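Side-chain contacts in beta-1,3-glucanosyltransferase (Rhizomucor miehei CAU432, PDB 4WTP), which belongs to glycoside hydrolase family 17 and folds as a single-chain beta/alpha barrel with eight parallel strands: residues Y170-E174 and V175-E179; A187-Y190 and W191-V194; T202-S205 and H206-V210; V250-R253 and V254-N258. One frame throughout, in Å; residues are numbered along the deposited sequence.

Interaction 1 of 4, residues Y170-E174 and V175-E179; sequences YKFPE and VVVKE
The F172 ring meets V177 at its edge: methyl CG2 of V177 lies near the ring plane, 3.8 Å from F172 CB. The two side chains cross at about a right angle, and both also touch L183 of strand 182-186, so the pair faces the sheet. At the P173 ring, CG packs against V176 CG2 at 3.8 Å. P173 occupies the N-cap of the short helix 174-177, and its carbonyl oxygen receives the V177 N-H at 3.0 Å, with a weak second bond from V176 N. One turn on, K178 N donates to E174 O over 2.9 Å. On the outer surface the same two residues pair through their side chains. With CG anti to the backbone N (chi1 -172°), E174 runs out extended, while K178 bends at its last torsion (chi4 -40°), which brings NZ to 3.3 Å from E174 OE2. V177 O is taken up by K217 NZ, and I149 of helix 142-156 packs on V176. F172, V176 and V177 are thus buried against sheet and helix, whereas the salt bridge, weak as a hydrogen bond, lies on the exposed side, where solvent probably competes for it.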
loop_
_atom_site.group_PDB
_atom_site.type_symbol
_atom_site.label_atom_id
_atom_site.label_comp_id
_atom_site.label_asym_id
_atom_site.label_seq_id
_atom_site.Cartn_x
_atom_site.Cartn_y
_atom_site.Cartn_z
ATOM N N TYR A 170 10.376 -10.618 6.698
ATOM C CA TYR A 170 11.003 -11.235 7.868
ATOM C C TYR A 170 10.660 -10.500 9.184
ATOM O O TYR A 170 11.316 -10.731 10.206
ATOM C CB TYR A 170 12.522 -11.313 7.622
ATOM C CG TYR A 170 13.164 -9.997 7.238
ATOM C CD1 TYR A 170 13.246 -9.589 5.896
ATOM C CD2 TYR A 170 13.709 -9.167 8.207
ATOM C CE1 TYR A 170 13.839 -8.387 5.547
ATOM C CE2 TYR A 170 14.289 -7.954 7.873
ATOM C CZ TYR A 170 14.381 -7.577 6.544
ATOM O OH TYR A 170 14.954 -6.371 6.215
ATOM N N LYS A 171 9.669 -9.608 9.181
ATOM C CA LYS A 171 9.287 -8.836 10.380
ATOM C C LYS A 171 7.814 -9.028 10.789
ATOM O O LYS A 171 7.062 -8.075 10.997
ATOM C CB LYS A 171 9.546 -7.360 10.145
ATOM C CG LYS A 171 11.003 -6.969 10.196
ATOM C CD LYS A 171 11.623 -7.282 11.545
ATOM C CE LYS A 171 12.996 -6.660 11.606
ATOM N NZ LYS A 171 13.620 -6.905 12.930
ATOM N N PHE A 172 7.424 -10.280 10.917
ATOM C CA PHE A 172 6.094 -10.628 11.419
ATOM C C PHE A 172 6.218 -11.566 12.638
ATOM O O PHE A 172 5.939 -12.752 12.545
ATOM C CB PHE A 172 5.242 -11.236 10.316
ATOM C CG PHE A 172 4.704 -10.205 9.359
ATOM C CD1 PHE A 172 3.542 -9.497 9.683
ATOM C CD2 PHE A 172 5.361 -9.920 8.149
ATOM C CE1 PHE A 172 3.027 -8.533 8.807
ATOM C CE2 PHE A 172 4.845 -8.961 7.282
ATOM C CZ PHE A 172 3.702 -8.266 7.622
ATOM N N PRO A 173 6.657 -11.035 13.789
ATOM C CA PRO A 173 6.820 -11.868 14.991
ATOM C C PRO A 173 5.454 -12.280 15.528
ATOM O O PRO A 173 4.453 -11.560 15.367
ATOM C CB PRO A 173 7.519 -10.927 15.962
ATOM C CG PRO A 173 7.052 -9.562 15.529
ATOM C CD PRO A 173 7.028 -9.630 14.033
ATOM N N GLU A 174 5.449 -13.407 16.229
ATOM C CA GLU A 174 4.242 -14.035 16.678
ATOM C C GLU A 174 3.383 -13.121 17.540
ATOM O O GLU A 174 2.166 -13.127 17.409
ATOM C CB GLU A 174 4.598 -15.328 17.430
ATOM C CG GLU A 174 3.397 -16.159 17.782
ATOM C CD GLU A 174 3.759 -17.464 18.468
ATOM O OE1 GLU A 174 4.944 -17.705 18.795
ATOM O OE2 GLU A 174 2.818 -18.244 18.699
ATOM N N VAL A 175 4.004 -12.351 18.434
ATOM C CA VAL A 175 3.224 -11.517 19.350
ATOM C C VAL A 175 2.411 -10.472 18.597
ATOM O O VAL A 175 1.321 -10.099 19.028
ATOM C CB VAL A 175 4.080 -10.846 20.435
ATOM C CG1 VAL A 175 4.547 -11.882 21.444
ATOM C CG2 VAL A 175 5.254 -10.069 19.845
ATOM N N VAL A 176 2.947 -9.988 17.473
ATOM C CA VAL A 176 2.219 -9.053 16.612
ATOM C C VAL A 176 1.125 -9.761 15.813
ATOM O O VAL A 176 -0.035 -9.335 15.796
ATOM C CB VAL A 176 3.186 -8.295 15.670
ATOM C CG1 VAL A 176 2.428 -7.496 14.620
ATOM C CG2 VAL A 176 4.089 -7.361 16.476
ATOM N N VAL A 177 1.504 -10.870 15.189
ATOM C CA VAL A 177 0.572 -11.555 14.287
ATOM C C VAL A 177 -0.678 -12.045 15.050
ATOM O O VAL A 177 -1.791 -11.984 14.535
ATOM C CB VAL A 177 1.272 -12.713 13.559
ATOM C CG1 VAL A 177 0.274 -13.488 12.717
ATOM C CG2 VAL A 177 2.368 -12.170 12.633
ATOM N N LYS A 178 -0.480 -12.430 16.319
ATOM C CA LYS A 178 -1.637 -12.811 17.154
ATOM C C LYS A 178 -2.733 -11.734 17.249
ATOM O O LYS A 178 -3.914 -12.062 17.408
ATOM C CB LYS A 178 -1.152 -13.185 18.561
ATOM C CG LYS A 178 -0.457 -14.526 18.629
ATOM C CD LYS A 178 -0.124 -14.949 20.055
ATOM C CE LYS A 178 0.442 -16.357 20.061
ATOM N NZ LYS A 178 -0.291 -17.237 19.108
ATOM N N GLU A 179 -2.350 -10.459 17.152
ATOM C CA GLU A 179 -3.314 -9.381 17.309
ATOM C C GLU A 179 -3.987 -8.985 15.995
ATOM O O GLU A 179 -4.947 -8.223 16.026
ATOM C CB GLU A 179 -2.663 -8.158 17.963
ATOM C CG GLU A 179 -2.062 -8.416 19.347
ATOM C CD GLU A 179 -3.034 -9.090 20.316
ATOM O OE1 GLU A 179 -4.228 -8.734 20.306
ATOM O OE2 GLU A 179 -2.615 -9.985 21.089
#

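Interaction 2 of 4, residues A187-Y190 and W191-V194; sequences AFPY and WEGV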
loop_
_atom_site.group_PDB
_atom_site.type_symbol
_atom_site.label_atom_id
_atom_site.label_comp_id
_atom_site.label_asym_id
_atom_site.label_seq_id
_atom_site.Cartn_x
_atom_site.Cartn_y
_atom_site.Cartn_z
ATOM N N ALA A 187 7.258 -5.600 -0.228
ATOM C CA ALA A 187 8.477 -6.236 -0.744
ATOM C C ALA A 187 8.813 -5.637 -2.082
ATOM O O ALA A 187 7.947 -5.572 -2.968
ATOM C CB ALA A 187 8.280 -7.747 -0.880
ATOM N N PHE A 188 10.076 -5.277 -2.273
ATOM C CA PHE A 188 10.559 -4.766 -3.540
ATOM C C PHE A 188 11.824 -5.482 -3.959
ATOM O O PHE A 188 12.933 -5.071 -3.563
ATOM C CB PHE A 188 10.880 -3.281 -3.425
ATOM C CG PHE A 188 9.662 -2.405 -3.238
ATOM C CD1 PHE A 188 9.134 -2.204 -1.950
ATOM C CD2 PHE A 188 9.066 -1.754 -4.335
ATOM C CE1 PHE A 188 8.019 -1.397 -1.763
ATOM C CE2 PHE A 188 7.955 -0.926 -4.143
ATOM C CZ PHE A 188 7.436 -0.764 -2.862
ATOM N N PRO A 189 11.691 -6.512 -4.809
ATOM C CA PRO A 189 12.870 -7.145 -5.375
ATOM C C PRO A 189 13.877 -6.156 -6.003
ATOM O O PRO A 189 15.093 -6.419 -5.983
ATOM C CB PRO A 189 12.270 -8.111 -6.389
ATOM C CG PRO A 189 10.990 -8.559 -5.714
ATOM C CD PRO A 189 10.467 -7.304 -5.063
ATOM N N TYR A 190 13.400 -5.055 -6.570
ATOM C CA TYR A 190 14.271 -4.039 -7.098
ATOM C C TYR A 190 15.332 -3.608 -6.091
ATOM O O TYR A 190 16.520 -3.452 -6.410
ATOM C CB TYR A 190 13.443 -2.804 -7.518
ATOM C CG TYR A 190 14.334 -1.747 -8.084
ATOM C CD1 TYR A 190 14.658 -1.765 -9.454
ATOM C CD2 TYR A 190 14.892 -0.739 -7.302
ATOM C CE1 TYR A 190 15.528 -0.827 -9.991
ATOM C CE2 TYR A 190 15.752 0.196 -7.842
ATOM C CZ TYR A 190 16.074 0.156 -9.192
ATOM O OH TYR A 190 16.935 1.082 -9.724
ATOM N N TRP A 191 14.901 -3.374 -4.860
ATOM C CA TRP A 191 15.833 -2.925 -3.831
ATOM C C TRP A 191 16.716 -4.044 -3.265
ATOM O O TRP A 191 17.617 -3.781 -2.451
ATOM C CB TRP A 191 15.050 -2.243 -2.695
ATOM C CG TRP A 191 14.389 -0.961 -3.088
ATOM C CD1 TRP A 191 13.044 -0.639 -3.009
ATOM C CD2 TRP A 191 15.042 0.217 -3.607
ATOM N NE1 TRP A 191 12.824 0.643 -3.444
ATOM C CE2 TRP A 191 14.001 1.215 -3.806
ATOM C CE3 TRP A 191 16.346 0.544 -3.890
ATOM C CZ2 TRP A 191 14.286 2.472 -4.285
ATOM C CZ3 TRP A 191 16.629 1.811 -4.387
ATOM C CH2 TRP A 191 15.620 2.760 -4.575
ATOM N N GLU A 192 16.482 -5.265 -3.725
ATOM C CA GLU A 192 17.277 -6.432 -3.388
ATOM C C GLU A 192 18.244 -6.756 -4.537
ATOM O O GLU A 192 19.012 -7.718 -4.463
ATOM C CB GLU A 192 16.375 -7.631 -3.084
ATOM C CG GLU A 192 15.298 -7.367 -2.023
ATOM C CD GLU A 192 14.166 -8.402 -2.097
ATOM O OE1 GLU A 192 14.480 -9.606 -2.228
ATOM O OE2 GLU A 192 12.946 -8.048 -2.042
ATOM N N GLY A 193 18.201 -5.968 -5.614
ATOM C CA GLY A 193 19.132 -6.193 -6.722
ATOM C C GLY A 193 18.780 -7.382 -7.599
ATOM O O GLY A 193 19.633 -7.853 -8.370
ATOM N N VAL A 194 17.545 -7.877 -7.506
ATOM C CA VAL A 194 17.074 -9.027 -8.303
ATOM C C VAL A 194 16.824 -8.599 -9.757
ATOM O O VAL A 194 16.162 -7.584 -10.011
ATOM C CB VAL A 194 15.808 -9.621 -7.682
ATOM C CG1 VAL A 194 15.250 -10.771 -8.514
ATOM C CG2 VAL A 194 16.109 -10.085 -6.248
#
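From F188 to V194 the backbone coils into a tight turn, in which F188 O accepts from W191 N (2.9 Å), Y190 O from G193 N, and P189 O from both E192 N and V194 N, arriving from opposite faces of its carbonyl plane. F188, Y190 and W191 form an aromatic cluster about this turn. The Y190 ring stands on the indole, its edge atom CD2 centred 3.8 Å above one face and the planes at 85°, an edge-to-face pair. W191 in turn directs its own edge toward the F188 face in an offset version of the same geometry (planes 62° apart), CD1 coming within 3.4 Å of F188 CB. F233 also meets the indole, and W226 pairs edge-to-face with Y190. Beside P189, E192 has CG anti to its carbonyl carbon (chi1 -53°) and then runs nearly extended, which lays OE2 4.0 Å from P189 CD; OE1 bonds to H206 NE2 of helix 196-212. G193, at positive phi, lets the chain turn, and V194 CB settles 4.1 Å from P189 CB. The doubly used P189 carbonyl and the steeply inclined rings probably help fix the shape of this loop, while the carboxylate, bonded to H206, ties it to the following helix.

Interaction 3 of 4, residues T202-S205 and H206-V210; sequences TLMS and HYDQV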
loop_
_atom_site.group_PDB
_atom_site.type_symbol
_atom_site.label_atom_id
_atom_site.label_comp_id
_atom_site.label_asym_id
_atom_site.label_seq_id
_atom_site.Cartn_x
_atom_site.Cartn_y
_atom_site.Cartn_z
ATOM N N THR A 202 10.651 -13.913 -7.073
ATOM C CA THR A 202 11.214 -13.603 -5.747
ATOM C C THR A 202 10.122 -13.006 -4.865
ATOM O O THR A 202 10.069 -13.310 -3.676
ATOM C CB THR A 202 12.361 -12.588 -5.880
ATOM O OG1 THR A 202 13.433 -13.198 -6.598
ATOM C CG2 THR A 202 12.892 -12.110 -4.526
ATOM N N LEU A 203 9.260 -12.139 -5.417
ATOM C CA LEU A 203 8.151 -11.578 -4.654
ATOM C C LEU A 203 7.316 -12.722 -4.070
ATOM O O LEU A 203 6.936 -12.693 -2.917
ATOM C CB LEU A 203 7.275 -10.728 -5.573
ATOM C CG LEU A 203 6.034 -10.156 -4.880
ATOM C CD1 LEU A 203 6.460 -9.029 -3.950
ATOM C CD2 LEU A 203 5.054 -9.615 -5.901
ATOM N N MET A 204 7.037 -13.740 -4.874
ATOM C CA MET A 204 6.220 -14.854 -4.423
ATOM C C MET A 204 6.910 -15.696 -3.345
ATOM O O MET A 204 6.252 -16.173 -2.407
ATOM C CB MET A 204 5.779 -15.719 -5.615
ATOM C CG MET A 204 4.662 -15.110 -6.464
ATOM S SD MET A 204 3.095 -14.847 -5.595
ATOM C CE MET A 204 3.154 -16.111 -4.334
ATOM N N SER A 205 8.215 -15.880 -3.478
ATOM C CA SER A 205 8.984 -16.568 -2.438
ATOM C C SER A 205 8.898 -15.823 -1.111
ATOM O O SER A 205 8.732 -16.427 -0.041
ATOM C CB SER A 205 10.433 -16.741 -2.862
ATOM O OG SER A 205 10.519 -17.793 -3.791
ATOM N N HIS A 206 9.002 -14.503 -1.166
ATOM C CA HIS A 206 8.893 -13.684 0.041
ATOM C C HIS A 206 7.484 -13.774 0.607
ATOM O O HIS A 206 7.323 -13.909 1.837
ATOM C CB HIS A 206 9.273 -12.234 -0.244
ATOM C CG HIS A 206 10.717 -12.034 -0.569
ATOM N ND1 HIS A 206 11.656 -12.980 -0.364
ATOM C CD2 HIS A 206 11.375 -10.928 -1.067
ATOM C CE1 HIS A 206 12.863 -12.493 -0.730
ATOM N NE2 HIS A 206 12.685 -11.243 -1.171
ATOM N N TYR A 207 6.470 -13.796 -0.272
ATOM C CA TYR A 207 5.102 -13.987 0.175
ATOM C C TYR A 207 4.968 -15.281 0.966
ATOM O O TYR A 207 4.339 -15.299 2.007
ATOM C CB TYR A 207 4.165 -13.981 -1.039
ATOM C CG TYR A 207 2.731 -14.266 -0.711
ATOM C CD1 TYR A 207 1.901 -13.236 -0.272
ATOM C CD2 TYR A 207 2.209 -15.568 -0.794
ATOM C CE1 TYR A 207 0.593 -13.472 0.061
ATOM C CE2 TYR A 207 0.883 -15.811 -0.445
ATOM C CZ TYR A 207 0.074 -14.748 -0.034
ATOM O OH TYR A 207 -1.249 -14.950 0.340
ATOM N N ASP A 208 5.591 -16.346 0.478
ATOM C CA ASP A 208 5.468 -17.636 1.168
ATOM C C ASP A 208 6.112 -17.593 2.546
ATOM O O ASP A 208 5.645 -18.279 3.453
ATOM C CB ASP A 208 6.069 -18.756 0.323
ATOM C CG ASP A 208 5.213 -19.102 -0.878
ATOM O OD1 ASP A 208 4.009 -18.746 -0.879
ATOM O OD2 ASP A 208 5.742 -19.762 -1.788
ATOM N N GLN A 209 7.167 -16.800 2.715
ATOM C CA GLN A 209 7.757 -16.619 4.051
ATOM C C GLN A 209 6.784 -15.917 4.999
ATOM O O GLN A 209 6.722 -16.226 6.186
ATOM C CB GLN A 209 9.071 -15.836 3.983
ATOM C CG GLN A 209 10.157 -16.574 3.219
ATOM C CD GLN A 209 10.720 -17.746 4.005
ATOM O OE1 GLN A 209 10.698 -17.750 5.242
ATOM N NE2 GLN A 209 11.223 -18.748 3.295
ATOM N N VAL A 210 6.006 -14.969 4.485
ATOM C CA VAL A 210 5.013 -14.313 5.314
ATOM C C VAL A 210 3.893 -15.294 5.652
ATOM O O VAL A 210 3.400 -15.317 6.789
ATOM C CB VAL A 210 4.469 -13.024 4.685
ATOM C CG1 VAL A 210 3.430 -12.369 5.601
ATOM C CG2 VAL A 210 5.602 -12.057 4.441
HETATM O O HOH W 1 10.217 -18.717 0.700
#
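T202 and H206 are brought together by their first torsions: in T202 the methyl CG2 lies opposite the backbone N, with OG1 taking the place beside that N (chi1 -66°), while in H206 CG swings back over the preceding turn (chi1 -68°). CG2 therefore sits over the imidazole face, 3.9 Å from the ring centroid and 29° off its normal, a CH-pi contact. Its closest ring atom is H206 NE2 at 3.5 Å. T202 O lies over one face as well, offset toward the rim, and also receives the H206 N-H at 3.0 Å. Beyond the ring, E192 is the polar partner of NE2 and Y169 stacks on the imidazole; T202 OG1 bonds to N198 O. These residues belong to helix 196-212, the crossover of the beta-alpha-beta unit that joins parallel strands 182-186 and 219-223 of the barrel. On the side of the helix toward I259, M204 lies alongside Y207; in the conformer described, one of two, M204 CE is 3.7 Å from Y207 CD2, a tentative contact oblique to the phenol ring. Y207 extends toward strand 219-223, where OH bonds to V219 O. At the solvent side, S205 O accepts Q209 N at 3.2 Å. A water donates to that same oxygen and accepts from Q209 NE2, each at 2.8 Å, a water-mediated link from the S205 carbonyl to the Q209 side chain.

Interaction 4 of 4, residues V250-R253 and V254-N258; sequences VLCR and VKQRN. With EDO (1,2-ethanediol), chain B.
R253, V254 and Q256 carry most of this contact, at the C-terminal end of helix 240-256, which a Schellman motif closes with N258 as the C-prime residue at positive phi. R253 and Q256 lie side by side and point the same way. R253 bends at chi2 (-47°), which turns the guanidinium toward the next turn; NH1 then donates to Q256 OE1 over 2.9 Å. The amide oxygen lies in the guanidinium plane and receives the bond on a lone pair, although the two flat groups are 55° apart. The other terminal nitrogen, NH2, makes a long, weak ion pair with D201 OD1 of helix 196-212. Q256 passes close to C252 too, NE2 being 3.9 Å from SG, whose disulfide to C298 fastens the chain's C-terminus to this helix. V254 turns inward on the buried side: CG2, between the backbone N and the carbonyl carbon, rests 3.4 Å from V250 O. I259, just past the turn, packs on V254. K255, exposed, reaches the C-terminal carboxylate of C298, and its NZ also donates to O2 of 1,2-ethanediol, probably from the crystallisation liquor, at 2.8 Å.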
loop_
_atom_site.group_PDB
_atom_site.type_symbol
_atom_site.label_atom_id
_atom_site.label_comp_id
_atom_site.label_asym_id
_atom_site.label_seq_id
_atom_site.Cartn_x
_atom_site.Cartn_y
_atom_site.Cartn_z
ATOM N N VAL A 250 3.619 -9.526 -11.887
ATOM C CA VAL A 250 3.077 -9.559 -10.551
ATOM C C VAL A 250 1.551 -9.693 -10.567
ATOM O O VAL A 250 0.983 -10.458 -9.809
ATOM C CB VAL A 250 3.523 -8.325 -9.756
ATOM C CG1 VAL A 250 2.745 -8.206 -8.468
ATOM C CG2 VAL A 250 5.016 -8.394 -9.449
ATOM N N LEU A 251 0.887 -8.961 -11.463
ATOM C CA LEU A 251 -0.574 -9.059 -11.592
ATOM C C LEU A 251 -0.966 -10.485 -11.956
ATOM O O LEU A 251 -1.954 -11.013 -11.446
ATOM C CB LEU A 251 -1.120 -8.059 -12.621
ATOM C CG LEU A 251 -1.103 -6.602 -12.156
ATOM C CD1 LEU A 251 -1.622 -5.747 -13.282
ATOM C CD2 LEU A 251 -1.950 -6.394 -10.910
ATOM N N CYS A 252 -0.180 -11.117 -12.828
ATOM C CA CYS A 252 -0.434 -12.510 -13.177
ATOM C C CYS A 252 -0.300 -13.446 -11.977
ATOM O O CYS A 252 -1.205 -14.245 -11.680
ATOM C CB CYS A 252 0.500 -12.960 -14.289
ATOM S SG CYS A 252 0.502 -14.737 -14.599
ATOM N N ARG A 253 0.831 -13.369 -11.282
ATOM C CA ARG A 253 1.094 -14.264 -10.154
ATOM C C ARG A 253 0.074 -14.133 -9.045
ATOM O O ARG A 253 -0.359 -15.151 -8.501
ATOM C CB ARG A 253 2.500 -14.052 -9.632
ATOM C CG ARG A 253 3.636 -14.396 -10.575
ATOM C CD ARG A 253 3.475 -15.749 -11.251
ATOM N NE ARG A 253 4.677 -16.213 -11.940
ATOM C CZ ARG A 253 4.784 -17.396 -12.550
ATOM N NH1 ARG A 253 3.761 -18.242 -12.562
ATOM N NH2 ARG A 253 5.928 -17.734 -13.139
ATOM N N VAL A 254 -0.350 -12.917 -8.704
ATOM C CA VAL A 254 -1.324 -12.766 -7.621
ATOM C C VAL A 254 -2.705 -13.254 -8.076
ATOM O O VAL A 254 -3.511 -13.686 -7.267
ATOM C CB VAL A 254 -1.382 -11.335 -7.005
ATOM C CG1 VAL A 254 -0.022 -10.965 -6.444
ATOM C CG2 VAL A 254 -1.925 -10.295 -7.989
ATOM N N LYS A 255 -2.976 -13.172 -9.380
ATOM C CA LYS A 255 -4.225 -13.719 -9.917
ATOM C C LYS A 255 -4.193 -15.247 -9.814
ATOM O O LYS A 255 -5.176 -15.863 -9.379
ATOM C CB LYS A 255 -4.428 -13.248 -11.366
ATOM C CG LYS A 255 -5.774 -13.693 -11.904
ATOM C CD LYS A 255 -5.872 -13.469 -13.396
ATOM C CE LYS A 255 -5.880 -11.992 -13.727
ATOM N NZ LYS A 255 -6.211 -11.782 -15.156
ATOM N N GLN A 256 -3.072 -15.859 -10.177
ATOM C CA GLN A 256 -2.944 -17.306 -10.144
ATOM C C GLN A 256 -3.146 -17.856 -8.745
ATOM O O GLN A 256 -3.735 -18.915 -8.568
ATOM C CB GLN A 256 -1.572 -17.749 -10.682
ATOM C CG GLN A 256 -1.403 -17.567 -12.184
ATOM C CD GLN A 256 -0.048 -18.039 -12.663
ATOM O OE1 GLN A 256 0.908 -18.019 -11.900
ATOM N NE2 GLN A 256 0.034 -18.497 -13.911
ATOM N N ARG A 257 -2.677 -17.122 -7.737
ATOM C CA ARG A 257 -2.691 -17.602 -6.360
ATOM C C ARG A 257 -3.780 -16.965 -5.513
ATOM O O ARG A 257 -3.835 -17.204 -4.311
ATOM C CB ARG A 257 -1.315 -17.389 -5.723
ATOM C CG ARG A 257 -0.202 -18.228 -6.369
ATOM C CD ARG A 257 0.839 -18.751 -5.390
ATOM N NE ARG A 257 0.471 -20.054 -4.832
ATOM C CZ ARG A 257 0.196 -20.289 -3.550
ATOM N NH1 ARG A 257 0.251 -19.314 -2.643
ATOM N NH2 ARG A 257 -0.129 -21.518 -3.164
ATOM N N ASN A 258 -4.645 -16.159 -6.132
ATOM C CA ASN A 258 -5.726 -15.509 -5.415
ATOM C C ASN A 258 -5.236 -14.640 -4.238
ATOM O O ASN A 258 -5.815 -14.627 -3.139
ATOM C CB ASN A 258 -6.752 -16.550 -4.919
ATOM C CG ASN A 258 -8.127 -15.951 -4.726
ATOM O OD1 ASN A 258 -8.407 -14.859 -5.223
ATOM N ND2 ASN A 258 -9.004 -16.666 -4.013
HETATM C C1 EDO B . -6.011 -7.247 -16.554
HETATM O O1 EDO B . -5.444 -7.969 -17.641
HETATM C C2 EDO B . -7.144 -8.069 -15.962
HETATM O O2 EDO B . -6.645 -8.982 -14.975
#

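Overall arrangement
Along the chain the four contacts come in series, interaction 1 first and interaction 4 last, all within the family 17 range. Interactions 1 to 3 follow strands 163-167 and 182-186 of the eight-stranded parallel barrel, and interaction 4 lies on helix 240-256. Interaction 3 is the hub: its centre is about 12 Å from that of interaction 2, 13 Å from interaction 4 and 16 Å from interaction 1, and it touches all three, through E192 to H206, L203 to V250 and F172 to V210. Interactions 1 and 4, with centres about 25 Å apart, do not meet. Helix 196-212 thus touches the loop ahead of helix 174-177, the loop that follows strand 182-186, and the disulfide-bearing helix 240-256.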